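Local atomic coordinates of glycosyl hydrolase family 2, TIM barrel domain protein (Faecalibacterium prausnitzii A2-165, PDB entry 6ED2), a protein that acts as a beta-glucuronidase of glycosyl hydrolase family 2, probably removing glucuronic acid from its conjugates, and carries a bound magnesium ion. Residues A447-E450 with E451-P455; A418-T421 with D422-D425; G402-K406 with E407-A411; D520-A523 with K524-H527. All coordinates share one frame; numbering follows the deposited sequence.

Interaction 1 of 4, residues A447-E450 with E451-P455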
loop_
_atom_site.group_PDB
_atom_site.type_symbol
_atom_site.label_atom_id
_atom_site.label_comp_id
_atom_site.label_asym_id
_atom_site.label_seq_id
_atom_site.Cartn_x
_atom_site.Cartn_y
_atom_site.Cartn_z
ATOM N N ALA A 447 25.183 -33.376 19.322
ATOM C CA ALA A 447 25.607 -34.268 20.393
ATOM C C ALA A 447 25.156 -33.675 21.717
ATOM O O ALA A 447 25.184 -32.457 21.900
ATOM C CB ALA A 447 27.129 -34.447 20.387
ATOM N N GLY A 448 24.725 -34.540 22.637
ATOM C CA GLY A 448 24.209 -34.091 23.915
ATOM C C GLY A 448 22.721 -33.810 23.937
ATOM O O GLY A 448 22.194 -33.429 24.994
ATOM N N THR A 449 22.030 -33.982 22.808
ATOM C CA THR A 449 20.589 -33.750 22.758
ATOM C C THR A 449 19.857 -34.655 23.738
ATOM O O THR A 449 18.999 -34.192 24.507
ATOM C CB THR A 449 20.066 -33.987 21.336
ATOM O OG1 THR A 449 20.553 -32.966 20.462
ATOM C CG2 THR A 449 18.552 -34.038 21.305
ATOM N N GLU A 450 20.176 -35.960 23.713
ATOM C CA GLU A 450 19.456 -36.912 24.553
ATOM C C GLU A 450 19.657 -36.610 26.031
ATOM O O GLU A 450 18.708 -36.677 26.817
ATOM C CB GLU A 450 19.895 -38.344 24.252
ATOM C CG GLU A 450 19.692 -38.775 22.826
ATOM C CD GLU A 450 20.993 -38.758 22.023
ATOM O OE1 GLU A 450 21.715 -37.705 22.009
ATOM O OE2 GLU A 450 21.289 -39.814 21.412
ATOM N N GLU A 451 20.889 -36.288 26.432
ATOM C CA GLU A 451 21.136 -35.954 27.830
ATOM C C GLU A 451 20.343 -34.718 28.251
ATOM O O GLU A 451 19.972 -34.582 29.422
ATOM C CB GLU A 451 22.632 -35.737 28.059
ATOM C CG GLU A 451 23.512 -37.006 27.895
ATOM C CD GLU A 451 23.830 -37.372 26.431
ATOM O OE1 GLU A 451 23.274 -36.755 25.477
ATOM O OE2 GLU A 451 24.648 -38.300 26.231
ATOM N N TYR A 452 20.063 -33.818 27.308
ATOM C CA TYR A 452 19.286 -32.625 27.614
ATOM C C TYR A 452 17.791 -32.930 27.615
ATOM O O TYR A 452 17.088 -32.576 28.564
ATOM C CB TYR A 452 19.624 -31.516 26.609
ATOM C CG TYR A 452 19.110 -30.169 27.019
ATOM C CD1 TYR A 452 19.876 -29.328 27.817
ATOM C CD2 TYR A 452 17.853 -29.736 26.627
ATOM C CE1 TYR A 452 19.403 -28.085 28.212
ATOM C CE2 TYR A 452 17.372 -28.486 27.013
ATOM C CZ TYR A 452 18.153 -27.674 27.809
ATOM O OH TYR A 452 17.682 -26.455 28.206
ATOM N N PHE A 453 17.301 -33.624 26.578
ATOM C CA PHE A 453 15.860 -33.834 26.423
ATOM C C PHE A 453 15.301 -34.767 27.491
ATOM O O PHE A 453 14.168 -34.570 27.956
ATOM C CB PHE A 453 15.543 -34.423 25.043
ATOM C CG PHE A 453 15.511 -33.415 23.918
ATOM C CD1 PHE A 453 14.576 -33.533 22.900
ATOM C CD2 PHE A 453 16.422 -32.375 23.866
ATOM C CE1 PHE A 453 14.556 -32.628 21.848
ATOM C CE2 PHE A 453 16.415 -31.468 22.820
ATOM C CZ PHE A 453 15.485 -31.588 21.814
ATOM N N LYS A 454 16.050 -35.825 27.846
ATOM C CA LYS A 454 15.484 -36.885 28.684
ATOM C C LYS A 454 14.965 -36.343 30.008
ATOM O O LYS A 454 13.781 -36.560 30.316
ATOM C CB LYS A 454 16.513 -38.005 28.901
ATOM C CG LYS A 454 16.010 -39.170 29.773
ATOM C CD LYS A 454 17.068 -40.292 29.810
ATOM C CE LYS A 454 16.650 -41.469 30.688
ATOM N NZ LYS A 454 17.474 -41.406 31.931
ATOM N N PRO A 455 15.748 -35.617 30.810
ATOM C CA PRO A 455 15.180 -35.084 32.059
ATOM C C PRO A 455 14.068 -34.071 31.834
ATOM O O PRO A 455 13.163 -33.987 32.669
ATOM C CB PRO A 455 16.392 -34.453 32.756
ATOM C CG PRO A 455 17.323 -34.109 31.637
ATOM C CD PRO A 455 17.163 -35.216 30.644
#
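The methyl group CG2 of T449 sits over one face of the F453 ring, one helical turn further on, in a CH-pi contact of 3.8 Å from T449 CG2 to the centroid of the F453 ring. The approach is only 15° off the ring normal. The two side chains run side by side in the same direction. With CG2 of T449 anti to the backbone N, the methyl faces the ring, while OG1 bonds back to the carbonyl of S446. On the outer side E450 and E451 also run alongside each other, their carboxylate planes 81° apart; E450 OE1 and E451 OE1 are two like charges 3.9 Å apart, with R487 touching E450 from outside the stretch. The E451 chain bends at chi2 (80°), carrying OE1 back to 3.2 Å from G448 CA, the N-cap residue. The first turn is closed by Y452 N to G448 O (3.2 Å) and F453 N to T449 O (2.7 Å). This is the start of helix 449-463 in the beta-alpha-beta unit between strands 433-440 and 470-474: F453 meets L439 and, edge-to-face, Y472, while Y452 packs against helix 409-427 and its OH bonds to H416.

Interaction 2 of 4, residues A418-T421 with D422-D425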
loop_
_atom_site.group_PDB
_atom_site.type_symbol
_atom_site.label_atom_id
_atom_site.label_comp_id
_atom_site.label_asym_id
_atom_site.label_seq_id
_atom_site.Cartn_x
_atom_site.Cartn_y
_atom_site.Cartn_z
ATOM N N ALA A 418 13.112 -24.777 35.512
ATOM C CA ALA A 418 12.339 -23.821 36.306
ATOM C C ALA A 418 11.179 -23.241 35.506
ATOM O O ALA A 418 10.035 -23.209 35.974
ATOM C CB ALA A 418 13.257 -22.701 36.795
ATOM N N ALA A 419 11.465 -22.773 34.286
ATOM C CA ALA A 419 10.416 -22.267 33.410
ATOM C C ALA A 419 9.345 -23.319 33.166
ATOM O O ALA A 419 8.142 -23.024 33.237
ATOM C CB ALA A 419 11.033 -21.799 32.088
ATOM N N LEU A 420 9.762 -24.558 32.887
ATOM C CA LEU A 420 8.803 -25.632 32.653
ATOM C C LEU A 420 7.954 -25.885 33.887
ATOM O O LEU A 420 6.740 -26.110 33.793
ATOM C CB LEU A 420 9.551 -26.914 32.252
ATOM C CG LEU A 420 8.708 -28.161 32.005
ATOM C CD1 LEU A 420 7.582 -27.874 30.993
ATOM C CD2 LEU A 420 9.579 -29.369 31.553
ATOM N N THR A 421 8.589 -25.885 35.060
ATOM C CA THR A 421 7.861 -26.132 36.294
ATOM C C THR A 421 6.823 -25.047 36.524
ATOM O O THR A 421 5.660 -25.330 36.833
ATOM C CB THR A 421 8.856 -26.205 37.465
ATOM O OG1 THR A 421 9.769 -27.293 37.247
ATOM C CG2 THR A 421 8.132 -26.401 38.790
ATOM N N ASP A 422 7.235 -23.786 36.368
ATOM C CA ASP A 422 6.329 -22.664 36.579
ATOM C C ASP A 422 5.215 -22.662 35.540
ATOM O O ASP A 422 4.047 -22.437 35.878
ATOM C CB ASP A 422 7.133 -21.361 36.561
ATOM C CG ASP A 422 7.919 -21.161 37.854
ATOM O OD1 ASP A 422 7.591 -21.865 38.818
ATOM O OD2 ASP A 422 8.861 -20.340 37.917
ATOM N N MET A 423 5.537 -22.963 34.282
ATOM C CA MET A 423 4.489 -22.970 33.272
ATOM C C MET A 423 3.436 -24.027 33.582
ATOM O O MET A 423 2.226 -23.760 33.511
ATOM C CB MET A 423 5.069 -23.197 31.875
ATOM C CG MET A 423 3.943 -23.400 30.855
ATOM S SD MET A 423 4.474 -23.704 29.160
ATOM C CE MET A 423 5.132 -25.379 29.329
ATOM N N ILE A 424 3.870 -25.243 33.929
ATOM C CA ILE A 424 2.888 -26.296 34.169
ATOM C C ILE A 424 2.108 -26.027 35.454
ATOM O O ILE A 424 0.890 -26.234 35.507
ATOM C CB ILE A 424 3.572 -27.675 34.176
ATOM C CG1 ILE A 424 4.027 -28.014 32.749
ATOM C CG2 ILE A 424 2.620 -28.747 34.746
ATOM C CD1 ILE A 424 4.541 -29.432 32.597
ATOM N N ASP A 425 2.781 -25.547 36.503
ATOM C CA ASP A 425 2.054 -25.175 37.718
ATOM C C ASP A 425 1.033 -24.062 37.457
ATOM O O ASP A 425 -0.091 -24.112 37.969
ATOM C CB ASP A 425 3.041 -24.765 38.817
ATOM C CG ASP A 425 3.623 -25.978 39.544
ATOM O OD1 ASP A 425 2.952 -27.051 39.557
ATOM O OD2 ASP A 425 4.753 -25.863 40.075
#
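D422 opens the second half of this helical stretch by donating its backbone N to A418 O (2.9 Å), and its CB and carboxylate lie close to the same carbonyl. The OD1 atom of D422 forms a salt bridge with R26. M423 follows, its N bonded to A419 O at 2.8 Å. Its chain is extended as far as SD and then turns at chi3 (71°), which brings CE to 3.9 Å from L420 CD1; the two side chains cross at a slant and meet through these methyls. I424, bonded through its N to L420 O, instead runs alongside L420 in the same direction, with I424 CD1 3.8 Å from L420 CD1. The single L420 methyl CD1 therefore touches both apolar neighbours. D425 comes last, its N 2.9 Å from T421 O. It lies beside T421, with the D425 carboxylate oxygen OD2 3.7 Å from the methyl T421 CG2. The T421 hydroxyl is bonded back to K417 O. D425 OD2 also bridges to R26, and D425 OD1 to K428, so two acidic residues a turn apart share one arginine, an arrangement likely to stabilise both carboxylates as anions. Within the TIM barrel domain, helix 409-427 sets L420, T421 and I424 against L456, L459 and L463 of helix 449-463, while M423 and I424 reach W436 on strand 433-440.

Interaction 3 of 4, residues G402-K406 with E407-A411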
loop_
_atom_site.group_PDB
_atom_site.type_symbol
_atom_site.label_atom_id
_atom_site.label_comp_id
_atom_site.label_asym_id
_atom_site.label_seq_id
_atom_site.Cartn_x
_atom_site.Cartn_y
_atom_site.Cartn_z
ATOM N N GLY A 402 28.049 -28.642 18.577
ATOM C CA GLY A 402 26.611 -28.569 18.717
ATOM C C GLY A 402 26.177 -27.779 19.939
ATOM O O GLY A 402 26.894 -27.659 20.940
ATOM N N PHE A 403 24.953 -27.241 19.852
ATOM C CA PHE A 403 24.470 -26.360 20.909
ATOM C C PHE A 403 24.462 -27.060 22.263
ATOM O O PHE A 403 24.763 -26.436 23.287
ATOM C CB PHE A 403 23.075 -25.812 20.587
ATOM C CG PHE A 403 22.683 -24.690 21.481
ATOM C CD1 PHE A 403 21.994 -24.935 22.662
ATOM C CD2 PHE A 403 23.058 -23.391 21.183
ATOM C CE1 PHE A 403 21.670 -23.893 23.518
ATOM C CE2 PHE A 403 22.732 -22.341 22.031
ATOM C CZ PHE A 403 22.039 -22.593 23.205
ATOM N N PHE A 404 24.145 -28.354 22.290
ATOM C CA PHE A 404 24.026 -29.075 23.549
ATOM C C PHE A 404 25.349 -29.683 24.025
ATOM O O PHE A 404 25.350 -30.448 24.994
ATOM C CB PHE A 404 22.933 -30.139 23.431
ATOM C CG PHE A 404 21.555 -29.549 23.267
ATOM C CD1 PHE A 404 20.998 -28.768 24.277
ATOM C CD2 PHE A 404 20.842 -29.722 22.090
ATOM C CE1 PHE A 404 19.743 -28.184 24.133
ATOM C CE2 PHE A 404 19.576 -29.149 21.931
ATOM C CZ PHE A 404 19.023 -28.369 22.955
ATOM N N GLU A 405 26.470 -29.334 23.398
ATOM C CA GLU A 405 27.783 -29.656 23.941
ATOM C C GLU A 405 28.394 -28.502 24.713
ATOM O O GLU A 405 29.485 -28.664 25.268
ATOM C CB GLU A 405 28.770 -30.041 22.828
ATOM C CG GLU A 405 28.261 -31.039 21.815
ATOM C CD GLU A 405 29.330 -31.391 20.789
ATOM O OE1 GLU A 405 29.410 -30.734 19.722
ATOM O OE2 GLU A 405 30.106 -32.327 21.070
ATOM N N LYS A 406 27.755 -27.335 24.722
ATOM C CA LYS A 406 28.374 -26.178 25.348
ATOM C C LYS A 406 28.581 -26.437 26.835
ATOM O O LYS A 406 27.792 -27.125 27.484
ATOM C CB LYS A 406 27.514 -24.919 25.136
ATOM C CG LYS A 406 27.502 -24.390 23.700
ATOM C CD LYS A 406 26.529 -23.211 23.550
ATOM C CE LYS A 406 26.626 -22.578 22.178
ATOM N NZ LYS A 406 27.653 -21.499 22.147
ATOM N N GLU A 407 29.676 -25.889 27.363
ATOM C CA GLU A 407 29.931 -25.936 28.797
ATOM C C GLU A 407 28.772 -25.364 29.605
ATOM O O GLU A 407 28.564 -25.761 30.751
ATOM C CB GLU A 407 31.219 -25.164 29.118
ATOM C CG GLU A 407 31.144 -23.671 28.722
ATOM C CD GLU A 407 32.449 -22.878 28.917
ATOM O OE1 GLU A 407 33.469 -23.452 29.376
ATOM O OE2 GLU A 407 32.440 -21.661 28.605
ATOM N N THR A 408 28.015 -24.424 29.039
ATOM C CA THR A 408 26.978 -23.724 29.785
ATOM C C THR A 408 25.664 -24.491 29.836
ATOM O O THR A 408 24.735 -24.046 30.515
ATOM C CB THR A 408 26.755 -22.346 29.166
ATOM O OG1 THR A 408 26.602 -22.481 27.747
ATOM C CG2 THR A 408 27.941 -21.436 29.450
ATOM N N THR A 409 25.574 -25.624 29.141
ATOM C CA THR A 409 24.348 -26.417 29.097
ATOM C C THR A 409 23.750 -26.747 30.466
ATOM O O THR A 409 22.512 -26.697 30.587
ATOM C CB THR A 409 24.621 -27.706 28.296
ATOM O OG1 THR A 409 25.189 -27.371 27.020
ATOM C CG2 THR A 409 23.339 -28.542 28.098
ATOM N N PRO A 410 24.520 -27.118 31.506
ATOM C CA PRO A 410 23.865 -27.408 32.797
ATOM C C PRO A 410 23.122 -26.213 33.360
ATOM O O PRO A 410 22.045 -26.385 33.943
ATOM C CB PRO A 410 25.032 -27.836 33.708
ATOM C CG PRO A 410 26.094 -28.329 32.769
ATOM C CD PRO A 410 25.968 -27.414 31.558
ATOM N N ALA A 411 23.681 -25.007 33.206
ATOM C CA ALA A 411 23.001 -23.801 33.666
ATOM C C ALA A 411 21.740 -23.541 32.849
ATOM O O ALA A 411 20.684 -23.228 33.409
ATOM C CB ALA A 411 23.950 -22.599 33.588
HETATM O O HOH W 1 23.667 -25.263 25.639
#
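A type I beta turn from K406 to T409 leads the chain from a short 3-10 segment, 403-405, into helix 409-427 of the TIM barrel domain. T409 carries the contact, gripping the carbonyl of K406 twice: T409 OG1 donates to K406 O at 2.7 Å, and T409 N donates to the same oxygen at 3.1 Å. Both donors come from the same face of the carbonyl plane, but they differ in pitch. The hydroxyl is tilted only 24° from that plane, whereas the amide stands well above it, 62° out. The side chain of T409 can do this because OG1 lies anti to its own carbonyl carbon, beside the backbone N (chi1 -53°), which places the hydroxyl next to the K406 carbonyl. The other branch, CG2, comes to the edge of the F404 ring, near its plane, with F404 CD1 4.5 Å from T409 CG2. Next to the turn, K406 CB approaches T408 OG1, while the long K406 chain passes one face of the F403 ring with its CD and ends in a salt bridge to E166. The F404 side chain packs on the start of helix 449-463, against T449 and the ring of Y452. At the beginning of the loop, G402 N donates to E405 OE1 at 2.7 Å, linking the residue before the 3-10 segment to the side chain of its last residue. A water completes the junction, giving one hydrogen to T409 OG1 at 2.9 Å and the other to F403 O at 2.8 Å.

Interaction 4 of 4, residues D520-A523 with K524-H527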
loop_
_atom_site.group_PDB
_atom_site.type_symbol
_atom_site.label_atom_id
_atom_site.label_comp_id
_atom_site.label_asym_id
_atom_site.label_seq_id
_atom_site.Cartn_x
_atom_site.Cartn_y
_atom_site.Cartn_z
ATOM N N ASP A 520 7.844 -39.249 3.851
ATOM C CA ASP A 520 7.999 -40.702 3.829
ATOM C C ASP A 520 8.965 -41.162 4.914
ATOM O O ASP A 520 8.765 -42.227 5.501
ATOM C CB ASP A 520 8.476 -41.187 2.456
ATOM C CG ASP A 520 7.475 -40.878 1.329
ATOM O OD1 ASP A 520 6.246 -40.784 1.588
ATOM O OD2 ASP A 520 7.927 -40.732 0.165
ATOM N N GLY A 521 10.003 -40.366 5.196
ATOM C CA GLY A 521 10.873 -40.653 6.328
ATOM C C GLY A 521 10.149 -40.577 7.663
ATOM O O GLY A 521 10.273 -41.479 8.498
ATOM N N TRP A 522 9.374 -39.498 7.884
ATOM C CA TRP A 522 8.622 -39.375 9.136
ATOM C C TRP A 522 7.637 -40.524 9.305
ATOM O O TRP A 522 7.415 -41.003 10.425
ATOM C CB TRP A 522 7.894 -38.019 9.214
ATOM C CG TRP A 522 8.849 -36.952 9.494
ATOM C CD1 TRP A 522 9.293 -35.997 8.626
ATOM C CD2 TRP A 522 9.568 -36.754 10.718
ATOM N NE1 TRP A 522 10.245 -35.212 9.236
ATOM C CE2 TRP A 522 10.423 -35.650 10.525
ATOM C CE3 TRP A 522 9.564 -37.399 11.959
ATOM C CZ2 TRP A 522 11.278 -35.183 11.523
ATOM C CZ3 TRP A 522 10.407 -36.924 12.959
ATOM C CH2 TRP A 522 11.251 -35.829 12.734
ATOM N N ALA A 523 7.040 -40.986 8.208
ATOM C CA ALA A 523 6.136 -42.132 8.304
ATOM C C ALA A 523 6.840 -43.346 8.886
ATOM O O ALA A 523 6.203 -44.171 9.551
ATOM C CB ALA A 523 5.568 -42.480 6.930
ATOM N N LYS A 524 8.150 -43.462 8.654
ATOM C CA LYS A 524 8.891 -44.634 9.103
ATOM C C LYS A 524 9.288 -44.541 10.569
ATOM O O LYS A 524 9.426 -45.582 11.220
ATOM C CB LYS A 524 10.138 -44.834 8.241
ATOM C CG LYS A 524 9.829 -45.478 6.901
ATOM C CD LYS A 524 10.917 -45.160 5.872
ATOM C CE LYS A 524 10.503 -45.618 4.469
ATOM N NZ LYS A 524 11.034 -44.737 3.377
ATOM N N VAL A 525 9.463 -43.327 11.114
ATOM C CA VAL A 525 9.954 -43.195 12.483
ATOM C C VAL A 525 8.854 -42.901 13.502
ATOM O O VAL A 525 9.136 -42.932 14.712
ATOM C CB VAL A 525 11.065 -42.127 12.583
ATOM C CG1 VAL A 525 12.158 -42.393 11.551
ATOM C CG2 VAL A 525 10.493 -40.715 12.434
ATOM N N LEU A 526 7.611 -42.660 13.066
ATOM C CA LEU A 526 6.565 -42.180 13.973
ATOM C C LEU A 526 5.986 -43.295 14.840
ATOM O O LEU A 526 5.642 -43.062 16.009
ATOM C CB LEU A 526 5.436 -41.517 13.177
ATOM C CG LEU A 526 5.635 -40.048 12.790
ATOM C CD1 LEU A 526 4.677 -39.668 11.699
ATOM C CD2 LEU A 526 5.451 -39.114 13.987
ATOM N N HIS A 527 5.830 -44.490 14.279
ATOM C CA HIS A 527 5.334 -45.666 15.005
ATOM C C HIS A 527 4.015 -45.365 15.721
ATOM O O HIS A 527 3.880 -45.519 16.938
ATOM C CB HIS A 527 6.394 -46.194 15.983
ATOM C CG HIS A 527 7.750 -46.360 15.362
ATOM N ND1 HIS A 527 7.954 -47.086 14.207
ATOM C CD2 HIS A 527 8.966 -45.886 15.728
ATOM C CE1 HIS A 527 9.237 -47.049 13.888
ATOM N NE2 HIS A 527 9.870 -46.314 14.786
HETATM O O HOH W 2 6.483 -45.739 11.780
#
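W522 meets the branched end of V525 through the six-membered part of its indole: V525 CG2 lies 3.5 Å from W522 CE3, the two side chains slanting across each other. The contact belongs to the last turns of helix 508-525, in the beta-alpha-beta unit between strands 492-495 and 531-535 of the TIM barrel. V525 holds CG2 between its backbone N and carbonyl carbon (CG1 at chi1 -52°), and this brings the methyl to the ring. L526 points toward the preceding turn and lays its CG 3.1 Å from W522 O. The indole is directed inward, onto V492, L494 and L531, while its NE1 is bonded to E518. Here the helix tightens: K524 N bonds to G521 O (2.9 Å) and V525 N to W522 O (3.2 Å), both three residues back and both well above the carbonyl plane, whereas the bonds from K524 N to D520 O and V525 N to G521 O are weak. The K524 chain trails back along the D520 carbonyl. Past the helix, where H527 turns to positive phi, a water takes the H527 N-H at 2.9 Å and donates to A523 O at 2.7 Å.

Overall arrangement
Following the chain, interaction 3 comes first, turning the loop after strand 373-377 into helix 409-427; interaction 2 lies further along that same helix. Interaction 1 opens the next barrel helix, 449-463, and interaction 4 lies at the C-terminal end of helix 508-525. All four are local and stand in series, so none nests in or crosses another. Interactions 1 and 3 nevertheless touch, their centres about 10 Å apart, with Y452 of interaction 1 lying on the interaction 3 turn; helices 409-427 and 449-463 also pack together through interaction 2. Interaction 2 lies about 19 Å from interaction 1, centre to centre, and about 31 Å from interaction 4, which stands apart on its own beta-alpha-beta unit.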